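PDB 5DIK: alkyl hydroperoxide reductase AhpD from Legionella pneumophila, which probably reduces hydroperoxides as an alkylhydroperoxidase of the carboxymuconolactone decarboxylase family, possibly as part of the bacterium's antioxidative response. Local coordinates for residues A85-L90 with E111-F116; I59-A64 with G71-H76; D11-I16 with F116-K121. All blocks are in the same frame, centred on the assembly; numbering follows the deposited sequence.

Contact 1 of 3, residues A85-L90 with E111-F116; sequences ATREEL and EALEAF
R87 and L90, in the first turn of helix 87-99, face F116 and L113 of helix 102-120, with CA atoms 8.1 Å apart for R87 and F116 and 7.9 Å apart for L90 and L113. At that spacing side chains must fill the gap. F116 does most of this: with CG anti to the backbone N (chi1 -173°), its ring reaches across to the start of the other helix. L90 comes past it in the opposite direction, and its CD2 branch lies 3.4 Å from F116 CG and equally close to F116 CB. The far end of the ring meets backbone, with A85 O at its edge, 3.6 Å from F116 CZ. R87, extended as far as NE, lays one guanidinium face over the CD1 methyl of L113, 3.9 Å from R87 NH2 and toward the rim of the group. T86 and E89 form a capping box: T86 N binds E89 OE1 (2.8 Å), and E89 N returns to T86 OG1 (3.1 Å), fixing the helix start. R87 NE continues to E30 of a second subunit in a salt bridge. Helix 53-66 lies against L90 and A112 through M61, and helix 70-82 covers F116 through V81.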
ATOM      1  N   ALA A  85      -1.150  20.764  19.570  1.00 25.59           N
ATOM      2  CA  ALA A  85      -2.385  20.158  19.084  1.00 25.21           C
ATOM      3  C   ALA A  85      -3.158  19.587  20.262  1.00 24.15           C
ATOM      4  O   ALA A  85      -2.568  19.033  21.181  1.00 25.90           O
ATOM      5  CB  ALA A  85      -2.062  19.038  18.088  1.00 25.90           C
ATOM      6  N   THR A  86      -4.472  19.696  20.232  1.00 23.50           N
ATOM      7  CA  THR A  86      -5.288  19.111  21.293  1.00 26.15           C
ATOM      8  C   THR A  86      -5.591  17.647  20.973  1.00 27.12           C
ATOM      9  O   THR A  86      -5.524  17.188  19.819  1.00 22.14           O
ATOM     10  CB  THR A  86      -6.610  19.865  21.487  1.00 25.42           C
ATOM     11  OG1 THR A  86      -7.435  19.682  20.326  1.00 27.39           O
ATOM     12  CG2 THR A  86      -6.358  21.363  21.713  1.00 27.61           C
ATOM     13  N   ARG A  87      -5.915  16.927  22.028  1.00 24.21           N
ATOM     14  CA  ARG A  87      -6.394  15.564  21.930  1.00 25.52           C
ATOM     15  C   ARG A  87      -7.576  15.441  20.957  1.00 25.06           C
ATOM     16  O   ARG A  87      -7.624  14.519  20.139  1.00 22.94           O
ATOM     17  CB  ARG A  87      -6.809  15.118  23.343  1.00 26.29           C
ATOM     18  CG  ARG A  87      -7.108  13.651  23.449  1.00 27.72           C
ATOM     19  CD  ARG A  87      -7.595  13.344  24.848  1.00 28.72           C
ATOM     20  NE  ARG A  87      -7.897  11.940  24.975  1.00 26.63           N
ATOM     21  CZ  ARG A  87      -7.019  11.009  25.276  1.00 27.66           C
ATOM     22  NH1 ARG A  87      -5.749  11.316  25.516  1.00 30.22           N
ATOM     23  NH2 ARG A  87      -7.426   9.757  25.388  1.00 30.66           N
ATOM     24  N   GLU A  88      -8.523  16.376  21.039  1.00 23.99           N
ATOM     25  CA  GLU A  88      -9.676  16.358  20.170  1.00 23.96           C
ATOM     26  C   GLU A  88      -9.333  16.585  18.683  1.00 22.36           C
ATOM     27  O   GLU A  88      -9.945  15.962  17.823  1.00 19.06           O
ATOM     28  CB  GLU A  88     -10.745  17.371  20.613  1.00 29.14           C
ATOM     29  CG  GLU A  88     -12.028  17.378  19.755  1.00 37.54           C
ATOM     30  CD  GLU A  88     -12.855  16.080  19.779  1.00 43.18           C
ATOM     31  OE1 GLU A  88     -12.676  15.274  20.709  0.60 50.43           O
ATOM     32  OE2 GLU A  88     -13.685  15.866  18.865  1.00 47.18           O
ATOM     33  N   GLU A  89      -8.404  17.482  18.401  1.00 19.31           N
ATOM     34  CA  GLU A  89      -7.916  17.667  17.014  1.00 21.71           C
ATOM     35  C   GLU A  89      -7.291  16.359  16.529  1.00 19.54           C
ATOM     36  O   GLU A  89      -7.536  15.947  15.397  1.00 18.48           O
ATOM     37  CB  GLU A  89      -6.894  18.824  16.919  1.00 22.41           C
ATOM     38  CG  GLU A  89      -7.524  20.184  17.130  1.00 25.24           C
ATOM     39  CD  GLU A  89      -6.514  21.305  17.371  1.00 27.93           C
ATOM     40  OE1 GLU A  89      -5.410  21.068  17.923  1.00 28.32           O
ATOM     41  OE2 GLU A  89      -6.834  22.437  16.994  1.00 31.72           O
ATOM     42  N   LEU A  90      -6.493  15.709  17.377  1.00 18.31           N
ATOM     43  CA  LEU A  90      -5.907  14.412  16.995  1.00 19.87           C
ATOM     44  C   LEU A  90      -6.996  13.377  16.697  1.00 19.18           C
ATOM     45  O   LEU A  90      -6.967  12.720  15.651  1.00 16.70           O
ATOM     46  CB  LEU A  90      -4.945  13.901  18.067  1.00 20.80           C
ATOM     47  CG  LEU A  90      -4.458  12.467  17.860  1.00 23.24           C
ATOM     48  CD1 LEU A  90      -3.540  12.413  16.659  1.00 24.36           C
ATOM     49  CD2 LEU A  90      -3.741  11.936  19.085  1.00 24.95           C
ATOM     50  N   GLU A 111      -2.522   3.045  17.841  1.00 19.68           N
ATOM     51  CA  GLU A 111      -1.102   3.334  18.023  1.00 20.05           C
ATOM     52  C   GLU A 111      -0.828   4.827  18.099  1.00 19.93           C
ATOM     53  O   GLU A 111      -0.014   5.274  18.923  1.00 18.80           O
ATOM     54  CB  GLU A 111      -0.256   2.740  16.871  1.00 23.46           C
ATOM     55  CG  GLU A 111      -0.219   1.231  16.857  1.00 29.81           C
ATOM     56  CD  GLU A 111       1.089   0.658  16.306  1.00 38.59           C
ATOM     57  OE1 GLU A 111       2.013   1.424  15.884  1.00 43.34           O
ATOM     58  OE2 GLU A 111       1.204  -0.590  16.301  1.00 45.64           O
ATOM     59  N   ALA A 112      -1.480   5.620  17.238  1.00 18.07           N
ATOM     60  CA  ALA A 112      -1.281   7.060  17.285  1.00 17.94           C
ATOM     61  C   ALA A 112      -1.717   7.687  18.650  1.00 19.42           C
ATOM     62  O   ALA A 112      -1.093   8.615  19.145  1.00 16.84           O
ATOM     63  CB  ALA A 112      -2.021   7.737  16.155  1.00 18.68           C
ATOM     64  N   LEU A 113      -2.829   7.220  19.188  1.00 19.17           N
ATOM     65  CA  LEU A 113      -3.322   7.761  20.460  1.00 20.54           C
ATOM     66  C   LEU A 113      -2.319   7.386  21.564  1.00 20.86           C
ATOM     67  O   LEU A 113      -1.981   8.219  22.385  1.00 22.47           O
ATOM     68  CB  LEU A 113      -4.692   7.216  20.794  1.00 22.53           C
ATOM     69  CG  LEU A 113      -5.288   7.781  22.094  1.00 23.85           C
ATOM     70  CD1 LEU A 113      -5.391   9.298  22.039  1.00 25.64           C
ATOM     71  CD2 LEU A 113      -6.643   7.176  22.354  1.00 24.36           C
ATOM     72  N   GLU A 114      -1.834   6.152  21.549  1.00 21.58           N
ATOM     73  CA  GLU A 114      -0.802   5.712  22.495  1.00 24.52           C
ATOM     74  C   GLU A 114       0.445   6.590  22.421  1.00 24.67           C
ATOM     75  O   GLU A 114       0.943   7.041  23.456  1.00 20.18           O
ATOM     76  CB  GLU A 114      -0.435   4.236  22.283  1.00 28.36           C
ATOM     77  CG  GLU A 114       0.634   3.707  23.233  1.00 33.09           C
ATOM     78  CD  GLU A 114       1.087   2.292  22.897  1.00 39.31           C
ATOM     79  OE1 GLU A 114       0.306   1.521  22.315  1.00 46.25           O
ATOM     80  OE2 GLU A 114       2.234   1.938  23.228  1.00 48.52           O
ATOM     81  N   ALA A 115       0.918   6.878  21.206  1.00 21.80           N
ATOM     82  CA  ALA A 115       2.075   7.745  21.001  1.00 21.79           C
ATOM     83  C   ALA A 115       1.860   9.168  21.499  1.00 21.30           C
ATOM     84  O   ALA A 115       2.717   9.724  22.192  1.00 20.48           O
ATOM     85  CB  ALA A 115       2.492   7.775  19.522  1.00 21.22           C
ATOM     86  N   PHE A 116       0.723   9.750  21.150  1.00 21.36           N
ATOM     87  CA  PHE A 116       0.374  11.075  21.603  1.00 21.82           C
ATOM     88  C   PHE A 116       0.339  11.162  23.133  1.00 22.54           C
ATOM     89  O   PHE A 116       0.846  12.122  23.707  1.00 23.08           O
ATOM     90  CB  PHE A 116      -0.981  11.484  21.018  1.00 22.62           C
ATOM     91  CG  PHE A 116      -1.362  12.900  21.292  1.00 22.50           C
ATOM     92  CD1 PHE A 116      -0.820  13.939  20.549  1.00 21.99           C
ATOM     93  CD2 PHE A 116      -2.290  13.195  22.286  1.00 23.15           C
ATOM     94  CE1 PHE A 116      -1.193  15.249  20.787  1.00 23.54           C
ATOM     95  CE2 PHE A 116      -2.644  14.514  22.556  1.00 23.60           C
ATOM     96  CZ  PHE A 116      -2.106  15.538  21.801  1.00 23.39           C
TER

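Contact 2 of 3, residues I59-A64 with G71-H76; sequences IAMALA and GCIGFH
A64 and C72 bring their CA atoms to 5.4 Å, and M61 and H76 theirs to 5.8 Å, where helices 53-66 and 70-82 run antiparallel, their segment axes 8.8 Å apart and inclined at 159°. Two alanines permit this close approach. The methyl of A60 sits squarely over one face of the H76 imidazole, 3.7 Å from CB to the ring centroid and 12° off the normal, a CH-pi contact. One turn on, A64 CB reaches C72 CB at 3.5 Å and also touches I73, whose CG1 lies 3.9 Å away. M61 flanks the pair differently: CG stands anti to the backbone N (chi1 177°) and the chain then bends at both later torsions, which tucks the CE methyl against backbone, 3.7 Å from I73 O and from H76 C. H76 ND1 is hydrogen-bonded to E57, one turn before A60 on the same helix; this bond limits the rotation of the ring, while the A60 methyl packs on its face. C72 forms the disulfide with C69. E57, C69, C72 and H76 match the spacing of the Glu, Cys-X-X-Cys and His motif of AhpD-like proteins, and this packing is consistent with a redox centre in which the histidine is held beside the cysteine pair. Helix 102-120 closes over I73 with Y108, A112 and A115, and helix 87-99 meets M61 through L90. Y99 and M96 of the third subunit cover H76 and A60, while M107 of the fourth packs on C72.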
ATOM      1  N   ILE A  59      -2.270  16.608   9.123  1.00 14.58           N
ATOM      2  CA  ILE A  59      -2.271  15.908   7.842  1.00 15.20           C
ATOM      3  C   ILE A  59      -1.195  14.826   7.810  1.00 14.39           C
ATOM      4  O   ILE A  59      -1.472  13.687   7.411  1.00 14.91           O
ATOM      5  CB  ILE A  59      -2.095  16.887   6.668  1.00 15.83           C
ATOM      6  CG1 ILE A  59      -3.317  17.808   6.585  1.00 17.14           C
ATOM      7  CG2 ILE A  59      -1.875  16.143   5.344  1.00 15.64           C
ATOM      8  CD1 ILE A  59      -3.065  19.026   5.713  1.00 18.09           C
ATOM      9  N   ALA A  60       0.006  15.149   8.276  1.00 14.01           N
ATOM     10  CA  ALA A  60       1.099  14.166   8.338  1.00 14.71           C
ATOM     11  C   ALA A  60       0.713  12.973   9.215  1.00 14.18           C
ATOM     12  O   ALA A  60       1.009  11.840   8.864  1.00 13.97           O
ATOM     13  CB  ALA A  60       2.384  14.799   8.836  1.00 14.57           C
ATOM     14  N   MET A  61       0.039  13.231  10.330  1.00 14.58           N
ATOM     15  CA  MET A  61      -0.388  12.136  11.241  1.00 15.79           C
ATOM     16  C   MET A  61      -1.413  11.227  10.573  1.00 14.70           C
ATOM     17  O   MET A  61      -1.302  10.009  10.665  1.00 14.85           O
ATOM     18  CB  MET A  61      -0.958  12.677  12.541  1.00 17.09           C
ATOM     19  CG  MET A  61      -1.485  11.570  13.466  1.00 20.08           C
ATOM     20  SD  MET A  61      -0.227  10.336  13.892  1.00 24.74           S
ATOM     21  CE  MET A  61       0.575  11.391  15.094  1.00 22.44           C
ATOM     22  N   ALA A  62      -2.383  11.810   9.885  1.00 14.27           N
ATOM     23  CA  ALA A  62      -3.328  11.015   9.105  1.00 14.67           C
ATOM     24  C   ALA A  62      -2.644  10.115   8.093  1.00 13.73           C
ATOM     25  O   ALA A  62      -2.986   8.924   7.991  1.00 13.42           O
ATOM     26  CB  ALA A  62      -4.358  11.890   8.419  1.00 14.13           C
ATOM     27  N   LEU A  63      -1.675  10.668   7.371  1.00 13.99           N
ATOM     28  CA  LEU A  63      -0.909   9.927   6.379  1.00 14.89           C
ATOM     29  C   LEU A  63      -0.058   8.825   7.013  1.00 14.59           C
ATOM     30  O   LEU A  63       0.061   7.730   6.474  1.00 13.33           O
ATOM     31  CB  LEU A  63       0.010  10.897   5.602  1.00 16.67           C
ATOM     32  CG  LEU A  63      -0.696  11.810   4.625  1.00 18.85           C
ATOM     33  CD1 LEU A  63       0.180  12.986   4.204  1.00 21.07           C
ATOM     34  CD2 LEU A  63      -1.070  11.030   3.399  1.00 19.60           C
ATOM     35  N   ALA A  64       0.533   9.125   8.165  1.00 14.81           N
ATOM     36  CA  ALA A  64       1.287   8.122   8.908  1.00 15.09           C
ATOM     37  C   ALA A  64       0.461   6.915   9.341  1.00 14.26           C
ATOM     38  O   ALA A  64       0.958   5.781   9.312  1.00 14.80           O
ATOM     39  CB  ALA A  64       1.972   8.768  10.118  1.00 15.90           C
ATOM     40  N   GLY A  71       7.121   4.377  13.017  1.00 17.76           N
ATOM     41  CA  GLY A  71       8.099   5.441  13.078  1.00 18.63           C
ATOM     42  C   GLY A  71       7.548   6.808  12.813  1.00 18.41           C
ATOM     43  O   GLY A  71       7.776   7.744  13.604  1.00 18.63           O
ATOM     44  N   CYS A  72       6.829   6.942  11.692  1.00 17.83           N
ATOM     45  CA  CYS A  72       6.167   8.178  11.329  0.50 17.65           C
ATOM     46  C   CYS A  72       5.162   8.578  12.395  1.00 16.93           C
ATOM     47  O   CYS A  72       5.065   9.741  12.765  1.00 17.07           O
ATOM     48  CB  CYS A  72       5.390   7.971  10.033  0.50 18.32           C
ATOM     49  SG  CYS A  72       6.348   7.244   8.681  0.50 19.00           S
ATOM     50  N   ILE A  73       4.436   7.589  12.905  1.00 16.19           N
ATOM     51  CA  ILE A  73       3.420   7.877  13.948  1.00 16.79           C
ATOM     52  C   ILE A  73       4.110   8.487  15.194  1.00 17.36           C
ATOM     53  O   ILE A  73       3.645   9.497  15.750  1.00 17.74           O
ATOM     54  CB  ILE A  73       2.594   6.621  14.295  1.00 17.46           C
ATOM     55  CG1 ILE A  73       1.626   6.330  13.146  1.00 17.27           C
ATOM     56  CG2 ILE A  73       1.768   6.825  15.577  1.00 18.48           C
ATOM     57  CD1 ILE A  73       0.980   4.958  13.234  1.00 18.07           C
ATOM     58  N   GLY A  74       5.229   7.896  15.579  1.00 18.00           N
ATOM     59  CA  GLY A  74       6.005   8.376  16.710  1.00 18.79           C
ATOM     60  C   GLY A  74       6.510   9.793  16.530  1.00 19.58           C
ATOM     61  O   GLY A  74       6.281  10.654  17.379  1.00 18.95           O
ATOM     62  N   PHE A  75       7.185  10.050  15.414  1.00 17.68           N
ATOM     63  CA  PHE A  75       7.708  11.375  15.160  1.00 18.37           C
ATOM     64  C   PHE A  75       6.647  12.440  15.037  1.00 19.71           C
ATOM     65  O   PHE A  75       6.804  13.525  15.611  1.00 17.53           O
ATOM     66  CB  PHE A  75       8.629  11.424  13.926  1.00 18.61           C
ATOM     67  CG  PHE A  75       9.995  10.828  14.163  1.00 20.05           C
ATOM     68  CD1 PHE A  75      10.926  11.467  14.995  1.00 21.51           C
ATOM     69  CD2 PHE A  75      10.384   9.655  13.528  1.00 19.83           C
ATOM     70  CE1 PHE A  75      12.194  10.914  15.227  1.00 20.40           C
ATOM     71  CE2 PHE A  75      11.644   9.096  13.758  1.00 20.94           C
ATOM     72  CZ  PHE A  75      12.564   9.739  14.593  1.00 21.24           C
ATOM     73  N   HIS A  76       5.580  12.169  14.267  1.00 18.26           N
ATOM     74  CA  HIS A  76       4.540  13.167  14.097  1.00 19.50           C
ATOM     75  C   HIS A  76       3.719  13.411  15.375  1.00 19.40           C
ATOM     76  O   HIS A  76       3.278  14.537  15.594  1.00 18.37           O
ATOM     77  CB  HIS A  76       3.670  12.847  12.876  1.00 19.65           C
ATOM     78  CG  HIS A  76       4.452  12.915  11.604  1.00 20.11           C
ATOM     79  ND1 HIS A  76       5.123  14.057  11.212  1.00 22.07           N
ATOM     80  CD2 HIS A  76       4.762  11.970  10.697  1.00 22.30           C
ATOM     81  CE1 HIS A  76       5.784  13.823  10.093  1.00 21.90           C
ATOM     82  NE2 HIS A  76       5.568  12.568   9.746  1.00 23.88           N
TER

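Contact 3 of 3, residues D11-I16 with F116-K121; sequences DKFSHI and FEEFSK
E118 drives its carboxylate into the first turn of helix 12-30, gripping two successive backbone amides and tying the chain's first modelled helix to its last. F13 N gives a hydrogen bond to E118 OE1 (2.9 Å, 160° at the hydrogen), and S14 N gives one to E118 OE2 (2.7 Å). Both oxygens are met on their syn sides, though the S14 amide stands well out of the carboxylate plane. The glutamate is stretched out from its own helix, chi1 176° and the rest of the chain extended, which carries the carboxylate across a gap between segment axes of 9.6 Å. Here the packing is tight: S14 CB comes within 3.2 Å of E118 OE2, and E118 OE1 also lies at the edge of the F13 ring, 3.6 Å from F13 CD2. F119 fills in alongside, its CE2 3.8 Å from F13 CB, while F13 O approaches the edge of its ring near CZ. The inner side continues into the protein, with A115 under F13 and S77 against F119.

The outer side is looser. D11 is exposed, brushing the carboxylate mainly with its backbone, and its own carboxylate does not join the cluster, D11 OD1 remaining 5.9 Å from E118 OE2. K12 is extended, and its amine makes a weak, long ion pair with E111. The two helix segments are almost perpendicular, at 87°. What results is a helix N-terminus whose first-turn amides are bound by a carboxylate from the last helix, while D11, at the N-cap position, makes no capping bond with its side chain. An acidic side chain placed at a helix N-terminus in this way would probably interact favourably with the helix dipole.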
ATOM      1  N   ASP A  11       7.356   3.377  27.238  1.00 38.96           N
ATOM      2  CA  ASP A  11       8.213   4.201  26.377  1.00 37.39           C
ATOM      3  C   ASP A  11       8.385   3.610  24.950  1.00 31.37           C
ATOM      4  O   ASP A  11       9.430   3.784  24.321  1.00 30.09           O
ATOM      5  CB  ASP A  11       9.596   4.332  27.027  1.00 40.26           C
ATOM      6  CG  ASP A  11      10.381   3.036  26.931  1.00 43.43           C
ATOM      7  OD1 ASP A  11       9.735   1.963  27.021  1.00 47.40           O
ATOM      8  OD2 ASP A  11      11.608   3.066  26.707  1.00 51.58           O
ATOM      9  N   LYS A  12       7.376   2.907  24.469  1.00 30.25           N
ATOM     10  CA  LYS A  12       7.424   2.253  23.156  1.00 30.19           C
ATOM     11  C   LYS A  12       7.881   3.181  22.030  1.00 26.61           C
ATOM     12  O   LYS A  12       8.811   2.862  21.292  1.00 23.35           O
ATOM     13  CB  LYS A  12       6.046   1.722  22.814  1.00 31.63           C
ATOM     14  CG  LYS A  12       5.971   1.018  21.476  1.00 34.82           C
ATOM     15  CD  LYS A  12       4.540   0.576  21.211  1.00 38.03           C
ATOM     16  CE  LYS A  12       4.426  -0.085  19.857  1.00 38.82           C
ATOM     17  NZ  LYS A  12       3.018  -0.525  19.658  1.00 42.68           N
ATOM     18  N   PHE A  13       7.238   4.339  21.913  1.00 25.30           N
ATOM     19  CA  PHE A  13       7.526   5.257  20.797  1.00 25.97           C
ATOM     20  C   PHE A  13       8.759   6.117  21.014  1.00 28.97           C
ATOM     21  O   PHE A  13       9.395   6.554  20.045  1.00 25.69           O
ATOM     22  CB  PHE A  13       6.298   6.104  20.469  1.00 25.54           C
ATOM     23  CG  PHE A  13       5.196   5.297  19.871  1.00 26.08           C
ATOM     24  CD1 PHE A  13       5.203   4.998  18.503  1.00 27.18           C
ATOM     25  CD2 PHE A  13       4.178   4.792  20.654  1.00 25.78           C
ATOM     26  CE1 PHE A  13       4.204   4.218  17.943  1.00 25.87           C
ATOM     27  CE2 PHE A  13       3.178   4.009  20.100  1.00 26.57           C
ATOM     28  CZ  PHE A  13       3.187   3.731  18.735  1.00 27.75           C
ATOM     29  N   SER A  14       9.120   6.369  22.274  1.00 26.27           N
ATOM     30  CA  SER A  14      10.396   7.012  22.532  1.00 27.22           C
ATOM     31  C   SER A  14      11.524   6.117  22.025  1.00 25.91           C
ATOM     32  O   SER A  14      12.446   6.589  21.381  1.00 29.01           O
ATOM     33  CB  SER A  14      10.585   7.302  24.046  1.00 29.31           C
ATOM     34  OG  SER A  14      11.882   7.823  24.271  1.00 32.27           O
ATOM     35  N   HIS A  15      11.429   4.831  22.307  1.00 27.29           N
ATOM     36  CA  HIS A  15      12.418   3.857  21.876  1.00 32.30           C
ATOM     37  C   HIS A  15      12.445   3.739  20.334  1.00 30.26           C
ATOM     38  O   HIS A  15      13.514   3.719  19.716  1.00 25.76           O
ATOM     39  CB  HIS A  15      12.139   2.529  22.608  1.00 38.47           C
ATOM     40  CG  HIS A  15      13.085   1.416  22.284  1.00 47.70           C
ATOM     41  ND1 HIS A  15      12.773   0.406  21.393  1.00 53.63           N
ATOM     42  CD2 HIS A  15      14.319   1.123  22.763  1.00 56.28           C
ATOM     43  CE1 HIS A  15      13.782  -0.444  21.319  1.00 57.30           C
ATOM     44  NE2 HIS A  15      14.737  -0.029  22.136  1.00 57.94           N
ATOM     45  N   ILE A  16      11.271   3.705  19.716  1.00 26.57           N
ATOM     46  CA  ILE A  16      11.204   3.562  18.248  1.00 25.51           C
ATOM     47  C   ILE A  16      11.863   4.773  17.590  1.00 22.48           C
ATOM     48  O   ILE A  16      12.716   4.614  16.723  1.00 23.53           O
ATOM     49  CB  ILE A  16       9.743   3.376  17.763  1.00 26.76           C
ATOM     50  CG1 ILE A  16       9.235   1.998  18.152  1.00 25.95           C
ATOM     51  CG2 ILE A  16       9.642   3.567  16.250  1.00 27.98           C
ATOM     52  CD1 ILE A  16       7.747   1.805  17.981  1.00 26.14           C
ATOM     53  N   PHE A 116       0.723   9.750  21.150  1.00 21.36           N
ATOM     54  CA  PHE A 116       0.374  11.075  21.603  1.00 21.82           C
ATOM     55  C   PHE A 116       0.339  11.162  23.133  1.00 22.54           C
ATOM     56  O   PHE A 116       0.846  12.122  23.707  1.00 23.08           O
ATOM     57  CB  PHE A 116      -0.981  11.484  21.018  1.00 22.62           C
ATOM     58  CG  PHE A 116      -1.362  12.900  21.292  1.00 22.50           C
ATOM     59  CD1 PHE A 116      -0.820  13.939  20.549  1.00 21.99           C
ATOM     60  CD2 PHE A 116      -2.290  13.195  22.286  1.00 23.15           C
ATOM     61  CE1 PHE A 116      -1.193  15.249  20.787  1.00 23.54           C
ATOM     62  CE2 PHE A 116      -2.644  14.514  22.556  1.00 23.60           C
ATOM     63  CZ  PHE A 116      -2.106  15.538  21.801  1.00 23.39           C
ATOM     64  N   GLU A 117      -0.239  10.157  23.772  1.00 22.23           N
ATOM     65  CA  GLU A 117      -0.310  10.131  25.236  1.00 24.70           C
ATOM     66  C   GLU A 117       1.082   9.985  25.836  1.00 25.31           C
ATOM     67  O   GLU A 117       1.397  10.650  26.832  1.00 26.46           O
ATOM     68  CB  GLU A 117      -1.237   9.014  25.733  1.00 25.58           C
ATOM     69  CG  GLU A 117      -2.717   9.305  25.500  1.00 28.54           C
ATOM     70  CD  GLU A 117      -3.670   8.343  26.216  1.00 31.93           C
ATOM     71  OE1 GLU A 117      -4.881   8.633  26.223  1.00 32.64           O
ATOM     72  OE2 GLU A 117      -3.232   7.291  26.746  1.00 38.74           O
ATOM     73  N   GLU A 118       1.913   9.116  25.244  1.00 23.67           N
ATOM     74  CA  GLU A 118       3.307   8.938  25.672  1.00 24.06           C
ATOM     75  C   GLU A 118       4.115  10.228  25.612  1.00 26.46           C
ATOM     76  O   GLU A 118       4.812  10.571  26.575  1.00 22.79           O
ATOM     77  CB  GLU A 118       4.004   7.846  24.855  1.00 24.38           C
ATOM     78  CG  GLU A 118       5.475   7.689  25.205  1.00 25.75           C
ATOM     79  CD  GLU A 118       6.195   6.609  24.437  1.00 26.01           C
ATOM     80  OE1 GLU A 118       5.540   5.678  23.858  1.00 27.60           O
ATOM     81  OE2 GLU A 118       7.443   6.679  24.417  1.00 25.84           O
ATOM     82  N   PHE A 119       4.016  10.985  24.520  1.00 22.49           N
ATOM     83  CA  PHE A 119       4.795  12.215  24.421  1.00 24.00           C
ATOM     84  C   PHE A 119       4.159  13.402  25.132  1.00 22.72           C
ATOM     85  O   PHE A 119       4.795  14.436  25.272  1.00 24.26           O
ATOM     86  CB  PHE A 119       5.058  12.579  22.951  1.00 23.98           C
ATOM     87  CG  PHE A 119       6.004  11.635  22.277  1.00 26.19           C
ATOM     88  CD1 PHE A 119       7.324  11.560  22.686  1.00 28.05           C
ATOM     89  CD2 PHE A 119       5.567  10.814  21.256  1.00 25.39           C
ATOM     90  CE1 PHE A 119       8.204  10.685  22.081  1.00 29.77           C
ATOM     91  CE2 PHE A 119       6.438   9.941  20.631  1.00 28.68           C
ATOM     92  CZ  PHE A 119       7.760   9.876  21.036  1.00 28.80           C
ATOM     93  N   SER A 120       2.900  13.266  25.532  1.00 26.32           N
ATOM     94  CA  SER A 120       2.183  14.283  26.323  1.00 27.41           C
ATOM     95  C   SER A 120       2.590  14.203  27.810  1.00 32.06           C
ATOM     96  O   SER A 120       2.368  15.145  28.542  1.00 33.27           O
ATOM     97  CB  SER A 120       0.676  14.122  26.188  1.00 26.50           C
ATOM     98  OG  SER A 120       0.240  14.432  24.865  1.00 28.25           O
ATOM     99  N   LYS A 121       3.129  13.066  28.227  1.00 36.23           N
ATOM    100  CA  LYS A 121       3.832  12.942  29.509  1.00 48.97           C
ATOM    101  C   LYS A 121       5.066  13.852  29.462  1.00 53.44           C
ATOM    102  O   LYS A 121       5.505  14.351  30.492  1.00 66.31           O
ATOM    103  CB  LYS A 121       4.279  11.496  29.765  1.00 50.43           C
ATOM    104  CG  LYS A 121       3.263  10.619  30.495  1.00 54.77           C
ATOM    105  CD  LYS A 121       3.802   9.247  30.869  1.00 56.22           C
ATOM    106  CE  LYS A 121       4.081   9.076  32.362  1.00 58.60           C
ATOM    107  NZ  LYS A 121       4.714   7.765  32.677  1.00 60.17           N
TER

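In the fold
Helix 102-120 joins the set: contacts 1 and 3 use successive parts of it and share F116, and its A112 also rests on contact 2, with A112 CA 3.5 Å from I73 CG2. The centres of contacts 1 and 2 lie about 11 Å apart, those of contacts 2 and 3 about 13 Å. Contact 2, which holds the C72 end of the disulfide and whose centre lies about 2 Å from the centre of the chain, is the one at the probable redox site; contact 3 touches contact 2 where F119 CE2 approaches G74 O at 3.3 Å. A salt bridge from R87 NH2 to E117 OE1, 2.9 Å, connects contacts 1 and 3. Along the chain, contacts 2 and 1 follow in series inside the loop closed by contact 3.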